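Local coordinates for protein involved in catabolism of external DNA (Legionella pneumophila subsp. pneumophila, PDB 2OO3), which probably methylates the N6 position of adenine 2030 in 23S ribosomal RNA, using S-adenosyl-L-methionine as methyl donor, at residues His43-Gly47 / Thr124-Leu129; Ile107-Gln113 / Pro133-Val139. All coordinates share one frame; numbering follows the deposited sequence.

Contact 1. Residues His43-Gly47 / Thr124-Leu129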
ATOM      1  N   HIS A  43       6.422  -4.583  -6.041  1.00  7.32           N
ATOM      2  CA  HIS A  43       6.308  -3.646  -7.170  1.00  5.82           C
ATOM      3  C   HIS A  43       6.671  -2.248  -6.634  1.00  7.62           C
ATOM      4  O   HIS A  43       5.759  -1.432  -6.334  1.00  8.11           O
ATOM      5  CB  HIS A  43       4.868  -3.575  -7.715  1.00  7.03           C
ATOM      6  CG  HIS A  43       4.301  -4.863  -8.237  1.00  6.43           C
ATOM      7  ND1 HIS A  43       3.829  -5.860  -7.412  1.00  9.21           N
ATOM      8  CD2 HIS A  43       4.059  -5.280  -9.506  1.00  9.35           C
ATOM      9  CE1 HIS A  43       3.351  -6.856  -8.150  1.00  9.86           C
ATOM     10  NE2 HIS A  43       3.489  -6.534  -9.424  1.00 10.15           N
ATOM     11  N   SER A  44       7.961  -1.947  -6.488  1.00  6.27           N
ATOM     12  CA  SER A  44       8.373  -0.705  -5.828  1.00  8.24           C
ATOM     13  C   SER A  44       8.250   0.597  -6.636  1.00  9.25           C
ATOM     14  O   SER A  44       8.224   1.684  -6.049  1.00 11.18           O
ATOM     15  CB  SER A  44       9.804  -0.840  -5.304  1.00  7.34           C
ATOM     16  OG  SER A  44       9.882  -1.972  -4.472  1.00  8.52           O
ATOM     17  N   GLY A  45       8.226   0.497  -7.960  1.00  9.24           N
ATOM     18  CA  GLY A  45       8.188   1.667  -8.826  1.00  9.92           C
ATOM     19  C   GLY A  45       9.449   2.518  -8.700  1.00 10.68           C
ATOM     20  O   GLY A  45      10.510   2.021  -8.348  1.00 12.55           O
ATOM     21  N   ARG A  46       9.357   3.810  -8.971  1.00 10.12           N
ATOM     22  CA  ARG A  46      10.563   4.638  -8.960  1.00  9.71           C
ATOM     23  C   ARG A  46      10.816   5.284  -7.600  1.00  9.74           C
ATOM     24  O   ARG A  46      11.883   5.858  -7.378  1.00 11.06           O
ATOM     25  CB  ARG A  46      10.503   5.683 -10.066  1.00 10.42           C
ATOM     26  CG  ARG A  46       9.364   6.641  -9.923  1.00 10.35           C
ATOM     27  CD  ARG A  46       9.415   7.750 -10.972  1.00 16.90           C
ATOM     28  NE  ARG A  46       9.402   7.243 -12.344  1.00 23.19           N
ATOM     29  CZ  ARG A  46       9.721   7.978 -13.411  1.00 27.44           C
ATOM     30  NH1 ARG A  46      10.084   9.257 -13.259  1.00 27.16           N
ATOM     31  NH2 ARG A  46       9.686   7.438 -14.624  1.00 27.11           N
ATOM     32  N   GLY A  47       9.857   5.193  -6.683  1.00  9.70           N
ATOM     33  CA  GLY A  47      10.106   5.593  -5.273  1.00  9.87           C
ATOM     34  C   GLY A  47       9.703   7.018  -4.883  1.00  9.20           C
ATOM     35  O   GLY A  47       9.326   7.252  -3.766  1.00  9.75           O
ATOM     36  N   THR A 124      13.824   1.690 -16.385  1.00 16.14           N
ATOM     37  CA  THR A 124      13.844   3.127 -16.080  1.00 16.08           C
ATOM     38  C   THR A 124      13.423   3.385 -14.637  1.00 14.77           C
ATOM     39  O   THR A 124      14.073   4.176 -13.928  1.00 14.77           O
ATOM     40  CB  THR A 124      12.938   3.943 -17.034  1.00 16.39           C
ATOM     41  OG1 THR A 124      13.377   3.724 -18.379  1.00 18.84           O
ATOM     42  CG2 THR A 124      13.041   5.440 -16.719  1.00 17.12           C
ATOM     43  N   GLU A 125      12.336   2.734 -14.221  1.00 12.96           N
ATOM     44  CA  GLU A 125      11.819   2.879 -12.868  1.00 12.99           C
ATOM     45  C   GLU A 125      12.857   2.390 -11.845  1.00 12.70           C
ATOM     46  O   GLU A 125      13.151   3.065 -10.850  1.00 11.44           O
ATOM     47  CB  GLU A 125      10.509   2.103 -12.700  1.00 12.00           C
ATOM     48  CG  GLU A 125       9.399   2.578 -13.654  1.00 16.94           C
ATOM     49  CD  GLU A 125       9.314   4.094 -13.696  1.00 21.65           C
ATOM     50  OE1 GLU A 125       8.824   4.688 -12.715  1.00 21.83           O
ATOM     51  OE2 GLU A 125       9.792   4.698 -14.690  1.00 23.80           O
ATOM     52  N   TYR A 126      13.413   1.216 -12.114  1.00 11.93           N
ATOM     53  CA  TYR A 126      14.464   0.663 -11.269  1.00 12.80           C
ATOM     54  C   TYR A 126      15.645   1.626 -11.136  1.00 12.98           C
ATOM     55  O   TYR A 126      16.168   1.831 -10.031  1.00 11.62           O
ATOM     56  CB  TYR A 126      14.909  -0.701 -11.798  1.00 13.54           C
ATOM     57  CG  TYR A 126      16.238  -1.151 -11.236  1.00 14.50           C
ATOM     58  CD1 TYR A 126      16.318  -1.754  -9.966  1.00 13.46           C
ATOM     59  CD2 TYR A 126      17.412  -0.985 -11.971  1.00 13.32           C
ATOM     60  CE1 TYR A 126      17.577  -2.176  -9.445  1.00 13.43           C
ATOM     61  CE2 TYR A 126      18.634  -1.389 -11.474  1.00 14.55           C
ATOM     62  CZ  TYR A 126      18.706  -1.987 -10.207  1.00 15.98           C
ATOM     63  OH  TYR A 126      19.942  -2.367  -9.731  1.00 18.43           O
ATOM     64  N   ASN A 127      16.070   2.226 -12.257  1.00 13.37           N
ATOM     65  CA  ASN A 127      17.196   3.148 -12.206  1.00 14.86           C
ATOM     66  C   ASN A 127      16.913   4.374 -11.348  1.00 14.40           C
ATOM     67  O   ASN A 127      17.828   4.879 -10.702  1.00 13.96           O
ATOM     68  CB  ASN A 127      17.680   3.580 -13.610  1.00 16.15           C
ATOM     69  CG  ASN A 127      18.453   2.468 -14.351  1.00 20.68           C
ATOM     70  OD1 ASN A 127      18.179   2.214 -15.520  1.00 28.00           O
ATOM     71  ND2 ASN A 127      19.405   1.813 -13.684  1.00 21.07           N
ATOM     72  N   PHE A 128      15.657   4.831 -11.320  1.00 13.32           N
ATOM     73  CA  PHE A 128      15.281   5.944 -10.441  1.00 13.74           C
ATOM     74  C   PHE A 128      15.237   5.508  -8.994  1.00 12.44           C
ATOM     75  O   PHE A 128      15.612   6.245  -8.117  1.00 10.84           O
ATOM     76  CB  PHE A 128      13.914   6.521 -10.803  1.00 14.69           C
ATOM     77  CG  PHE A 128      13.937   7.508 -11.927  1.00 19.29           C
ATOM     78  CD1 PHE A 128      14.445   8.795 -11.737  1.00 22.54           C
ATOM     79  CD2 PHE A 128      13.383   7.182 -13.166  1.00 23.58           C
ATOM     80  CE1 PHE A 128      14.446   9.718 -12.795  1.00 25.51           C
ATOM     81  CE2 PHE A 128      13.376   8.097 -14.231  1.00 24.43           C
ATOM     82  CZ  PHE A 128      13.913   9.365 -14.045  1.00 23.61           C
ATOM     83  N   LEU A 129      14.775   4.292  -8.750  1.00 12.47           N
ATOM     84  CA  LEU A 129      14.706   3.739  -7.387  1.00 12.56           C
ATOM     85  C   LEU A 129      16.098   3.602  -6.733  1.00 12.28           C
ATOM     86  O   LEU A 129      16.242   3.694  -5.508  1.00 12.33           O
ATOM     87  CB  LEU A 129      14.030   2.369  -7.448  1.00 11.41           C
ATOM     88  CG  LEU A 129      13.624   1.694  -6.129  1.00 11.73           C
ATOM     89  CD1 LEU A 129      12.592   2.545  -5.384  1.00  8.13           C
ATOM     90  CD2 LEU A 129      13.053   0.349  -6.493  1.00 10.61           C
TER
HETATM   91  O   HOH W   1       7.012   3.755 -11.013  1.00 28.32           O
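E125 OE1 is gripped by R46 NE and by a water. R46 NE reaches E125 OE1 at 2.6 Å, almost straight (176°) and in the guanidinium plane. R46 NH2 donates to the syn lone pair of E125 OE2 at 2.7 Å, tilted somewhat from that plane. This is a side-on, two-nitrogen salt bridge, one nitrogen to each oxygen, and it fixes how both flat groups are turned. Water 1 donates to E125 OE1 at 2.7 Å and takes only a weak bond from R46 N. The E125 chain bends at chi2, which folds the carboxylate back toward the arginine. F128 flanks the same guanidinium over one face. The two planes are 23° apart, and R46 NH1 sits 3.6 Å from F128 CE2, near the ring's rim. This is an off-centre cation-pi stack. The first torsion of R46 places CG between the backbone N and the carbonyl carbon (chi1 62°), and the chain runs alongside F128, with R46 CB 3.6 Å from F128 CB. Deeper in, L129 packs its methyls on the loop. L129 CD2 lies 3.7 Å from S44 CB and 3.6 Å from G45 O, a buried carbonyl oxygen that has no polar partner in the model. G45 N bonds to E120, and S44 OG bonds to E41. H43 and E120 are predicted to bind S-adenosyl-L-methionine. The contact joins the loop after strand 38-41 to helix 123-129, which follows strand 115-119, beside the cofactor site expected of a Rossmann-like class I methyltransferase.

Contact 2. Residues Ile107-Gln113 / Pro133-Val139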
ATOM      1  N   ILE A 107      11.115   3.675   4.284  1.00 10.51           N
ATOM      2  CA  ILE A 107      12.421   4.105   4.733  1.00 10.61           C
ATOM      3  C   ILE A 107      12.275   5.112   5.866  1.00 11.78           C
ATOM      4  O   ILE A 107      13.083   5.145   6.781  1.00 12.13           O
ATOM      5  CB  ILE A 107      13.246   4.671   3.537  1.00 10.32           C
ATOM      6  CG1 ILE A 107      13.678   3.525   2.617  1.00  7.72           C
ATOM      7  CG2 ILE A 107      14.487   5.336   4.037  1.00 13.81           C
ATOM      8  CD1 ILE A 107      14.224   3.977   1.186  1.00 10.64           C
ATOM      9  N   ASN A 108      11.212   5.907   5.840  1.00 12.08           N
ATOM     10  CA  ASN A 108      10.997   6.850   6.929  1.00 13.34           C
ATOM     11  C   ASN A 108      10.576   6.219   8.242  1.00 13.42           C
ATOM     12  O   ASN A 108      11.064   6.625   9.295  1.00 16.29           O
ATOM     13  CB  ASN A 108      10.020   7.971   6.534  1.00 12.81           C
ATOM     14  CG  ASN A 108      10.744   9.165   5.974  1.00 15.59           C
ATOM     15  OD1 ASN A 108      11.234  10.026   6.726  1.00 15.79           O
ATOM     16  ND2 ASN A 108      10.891   9.193   4.655  1.00 12.21           N
ATOM     17  N   GLN A 109       9.691   5.234   8.201  1.00 11.25           N
ATOM     18  CA  GLN A 109       9.194   4.633   9.428  1.00  9.77           C
ATOM     19  C   GLN A 109       9.960   3.422   9.993  1.00  9.10           C
ATOM     20  O   GLN A 109       9.844   3.103  11.198  1.00  8.64           O
ATOM     21  CB  GLN A 109       7.750   4.238   9.202  1.00 10.44           C
ATOM     22  CG  GLN A 109       6.777   5.382   9.508  1.00 12.06           C
ATOM     23  CD  GLN A 109       5.383   4.941   9.223  1.00 13.59           C
ATOM     24  OE1 GLN A 109       5.034   4.752   8.071  1.00 16.43           O
ATOM     25  NE2 GLN A 109       4.610   4.683  10.259  1.00 13.64           N
ATOM     26  N   LEU A 110      10.694   2.730   9.139  1.00  8.38           N
ATOM     27  CA  LEU A 110      11.440   1.557   9.571  1.00  8.80           C
ATOM     28  C   LEU A 110      12.709   1.947  10.320  1.00  8.90           C
ATOM     29  O   LEU A 110      13.043   3.136  10.382  1.00  7.38           O
ATOM     30  CB  LEU A 110      11.726   0.620   8.384  1.00  8.58           C
ATOM     31  CG  LEU A 110      10.460  -0.128   7.910  1.00  9.23           C
ATOM     32  CD1 LEU A 110      10.766  -0.959   6.668  1.00 11.86           C
ATOM     33  CD2 LEU A 110       9.935  -1.034   8.985  1.00  8.98           C
ATOM     34  N   ARG A 111      13.395   0.951  10.898  1.00  8.64           N
ATOM     35  CA  ARG A 111      14.536   1.211  11.781  1.00  9.72           C
ATOM     36  C   ARG A 111      15.834   0.672  11.180  1.00 10.82           C
ATOM     37  O   ARG A 111      15.812  -0.139  10.248  1.00 10.53           O
ATOM     38  CB  ARG A 111      14.257   0.574  13.150  1.00  9.65           C
ATOM     39  CG  ARG A 111      12.939   1.070  13.672  1.00 10.78           C
ATOM     40  CD  ARG A 111      12.165   0.080  14.456  1.00 13.78           C
ATOM     41  NE  ARG A 111      12.004  -1.241  13.841  1.00 13.19           N
ATOM     42  CZ  ARG A 111      11.622  -2.297  14.551  1.00 12.42           C
ATOM     43  NH1 ARG A 111      11.365  -2.119  15.845  1.00 12.91           N
ATOM     44  NH2 ARG A 111      11.509  -3.507  14.008  1.00  9.81           N
ATOM     45  N   SER A 112      16.967   1.099  11.732  1.00 11.22           N
ATOM     46  CA  SER A 112      18.255   0.617  11.256  1.00 11.89           C
ATOM     47  C   SER A 112      18.373  -0.885  11.347  1.00 11.50           C
ATOM     48  O   SER A 112      19.094  -1.485  10.539  1.00 10.93           O
ATOM     49  CB  SER A 112      19.406   1.271  12.032  1.00 13.83           C
ATOM     50  OG  SER A 112      19.207   1.125  13.425  1.00 16.40           O
ATOM     51  N   GLN A 113      17.671  -1.520  12.301  1.00 10.38           N
ATOM     52  CA  GLN A 113      17.780  -2.993  12.429  1.00 10.40           C
ATOM     53  C   GLN A 113      16.971  -3.774  11.380  1.00  9.18           C
ATOM     54  O   GLN A 113      17.106  -4.985  11.250  1.00  9.40           O
ATOM     55  CB  GLN A 113      17.344  -3.460  13.834  1.00 10.45           C
ATOM     56  CG  GLN A 113      15.837  -3.265  14.036  1.00 12.23           C
ATOM     57  CD  GLN A 113      15.396  -3.522  15.440  1.00 17.62           C
ATOM     58  OE1 GLN A 113      15.374  -4.685  15.877  1.00 21.81           O
ATOM     59  NE2 GLN A 113      15.019  -2.452  16.173  1.00 11.41           N
ATOM     60  N   PRO A 133      17.095   8.053  -1.052  1.00 10.51           N
ATOM     61  CA  PRO A 133      17.964   8.090   0.133  1.00 10.64           C
ATOM     62  C   PRO A 133      17.680   6.865   1.027  1.00 10.53           C
ATOM     63  O   PRO A 133      16.524   6.393   1.083  1.00 10.02           O
ATOM     64  CB  PRO A 133      17.535   9.391   0.873  1.00 10.66           C
ATOM     65  CG  PRO A 133      16.140   9.684   0.395  1.00 10.64           C
ATOM     66  CD  PRO A 133      16.123   9.172  -1.058  1.00 10.52           C
ATOM     67  N   HIS A 134      18.711   6.355   1.699  1.00  9.73           N
ATOM     68  CA  HIS A 134      18.541   5.233   2.632  1.00  9.43           C
ATOM     69  C   HIS A 134      18.569   5.720   4.063  1.00 10.26           C
ATOM     70  O   HIS A 134      18.195   4.984   4.960  1.00 10.37           O
ATOM     71  CB  HIS A 134      19.635   4.152   2.437  1.00  8.30           C
ATOM     72  CG  HIS A 134      19.603   3.509   1.081  1.00  8.38           C
ATOM     73  ND1 HIS A 134      20.585   2.646   0.629  1.00  6.41           N
ATOM     74  CD2 HIS A 134      18.707   3.631   0.067  1.00  6.49           C
ATOM     75  CE1 HIS A 134      20.269   2.236  -0.590  1.00  6.68           C
ATOM     76  NE2 HIS A 134      19.148   2.836  -0.960  1.00  6.30           N
ATOM     77  N   PHE A 135      18.989   6.959   4.283  1.00 12.02           N
ATOM     78  CA  PHE A 135      19.266   7.428   5.664  1.00 13.56           C
ATOM     79  C   PHE A 135      20.170   6.398   6.360  1.00 14.06           C
ATOM     80  O   PHE A 135      21.159   5.961   5.770  1.00 13.86           O
ATOM     81  CB  PHE A 135      17.962   7.676   6.415  1.00 14.33           C
ATOM     82  CG  PHE A 135      17.019   8.606   5.694  1.00 17.08           C
ATOM     83  CD1 PHE A 135      17.410   9.889   5.342  1.00 20.37           C
ATOM     84  CD2 PHE A 135      15.770   8.188   5.328  1.00 20.47           C
ATOM     85  CE1 PHE A 135      16.532  10.737   4.625  1.00 22.78           C
ATOM     86  CE2 PHE A 135      14.895   9.041   4.637  1.00 20.68           C
ATOM     87  CZ  PHE A 135      15.281  10.292   4.279  1.00 18.37           C
ATOM     88  N   ASN A 136      19.824   5.974   7.575  1.00 14.48           N
ATOM     89  CA  ASN A 136      20.564   4.889   8.221  1.00 14.49           C
ATOM     90  C   ASN A 136      19.869   3.527   8.098  1.00 13.29           C
ATOM     91  O   ASN A 136      20.127   2.623   8.914  1.00 13.04           O
ATOM     92  CB  ASN A 136      20.851   5.221   9.706  1.00 15.60           C
ATOM     93  CG  ASN A 136      19.575   5.267  10.552  1.00 19.18           C
ATOM     94  OD1 ASN A 136      18.489   5.552  10.034  1.00 20.32           O
ATOM     95  ND2 ASN A 136      19.708   5.016  11.861  1.00 19.81           N
ATOM     96  N   LYS A 137      19.011   3.352   7.088  1.00 11.53           N
ATOM     97  CA  LYS A 137      18.328   2.045   6.919  1.00 10.26           C
ATOM     98  C   LYS A 137      19.081   1.168   5.965  1.00 10.31           C
ATOM     99  O   LYS A 137      20.002   1.609   5.245  1.00 10.07           O
ATOM    100  CB  LYS A 137      16.883   2.176   6.410  1.00 10.04           C
ATOM    101  CG  LYS A 137      16.108   3.342   6.947  1.00 10.89           C
ATOM    102  CD  LYS A 137      16.055   3.407   8.494  1.00 14.62           C
ATOM    103  CE  LYS A 137      15.722   4.849   8.860  1.00 15.08           C
ATOM    104  NZ  LYS A 137      14.575   4.923   9.737  1.00 22.14           N
ATOM    105  N   LYS A 138      18.664  -0.080   5.946  1.00  9.95           N
ATOM    106  CA  LYS A 138      19.341  -1.138   5.225  1.00 11.32           C
ATOM    107  C   LYS A 138      18.420  -1.473   4.027  1.00  9.36           C
ATOM    108  O   LYS A 138      17.401  -2.149   4.177  1.00  7.78           O
ATOM    109  CB  LYS A 138      19.490  -2.311   6.207  1.00 10.86           C
ATOM    110  CG  LYS A 138      20.328  -3.464   5.788  1.00 15.52           C
ATOM    111  CD  LYS A 138      20.807  -4.306   7.063  1.00 16.71           C
ATOM    112  CE  LYS A 138      19.664  -4.987   7.847  1.00 21.79           C
ATOM    113  NZ  LYS A 138      20.031  -5.476   9.245  1.00 22.79           N
ATOM    114  N   VAL A 139      18.776  -0.972   2.845  1.00  7.45           N
ATOM    115  CA  VAL A 139      17.875  -1.004   1.708  1.00  7.57           C
ATOM    116  C   VAL A 139      18.474  -1.764   0.518  1.00  7.51           C
ATOM    117  O   VAL A 139      19.480  -1.344  -0.044  1.00  6.78           O
ATOM    118  CB  VAL A 139      17.468   0.429   1.249  1.00  7.42           C
ATOM    119  CG1 VAL A 139      16.483   0.362   0.054  1.00  7.26           C
ATOM    120  CG2 VAL A 139      16.834   1.218   2.392  1.00  8.87           C
TER
HETATM  121  O   HOH W   2      16.825  -0.784   7.844  1.00 12.78           O
HETATM  122  O   HOH W   3      21.075  -0.093   9.462  1.00 32.04           O
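K137 extends its ammonium group to backbone carbonyls at the end of helix 102-109. K137 NZ lies 2.4 Å from L110 O, which is very short, so the exact length is doubtful. The bond from K137 NZ to I107 O is 3.3 Å and weak. Bends at chi2 and chi4 of K137 bring NZ to these oxygens. Two waters serve further backbone groups. Water 2 donates to R111 O at 2.7 Å and accepts from K138 N, while water 3 donates to both S112 O and N136 O. H134 O accepts K137 N within a type II' turn. The amide of N108 comes near the F135 ring but is satisfied by Q89 and Y104. The guanidinium of R111 is likewise held outside the contact, by D114, K33 and K35. Apolar packing fills the other end. I107 CG2 meets F135 CD2 at 3.4 Å. The I107 and V139 side chains cross at about a right angle, with I107 CG1 3.9 Å from V139 CG2. I107 CD1 sets a methyl against a carbonyl oxygen, 3.3 Å from P133 O. The direct hydrogen bonds across the contact all come from K137 NZ, and two waters add bridges. The positive charge beside carbonyls at a helix C-terminal end would probably be favourable.

How the contacts relate
Contacts 1 and 2 lie about 17 Å apart, centre to centre, and their segments alternate along the chain. Residues 124-129 of contact 1 form most of helix 123-129, and the chain then passes through the 133-139 loop of contact 2 into strand 139-142. Helix 102-109 also connects them: P103, near its start, touches S44 and L129 of contact 1, and I107, near its end, belongs to contact 2. Contact 1 contains H43 and touches E120, which with S102 are predicted to bind S-adenosyl-L-methionine; the S44 side chain is about 6 Å from that of S102. Contact 2 is more remote: the I107 side chain is about 10 Å from that of S102, and V139's about 11 Å from that of E120.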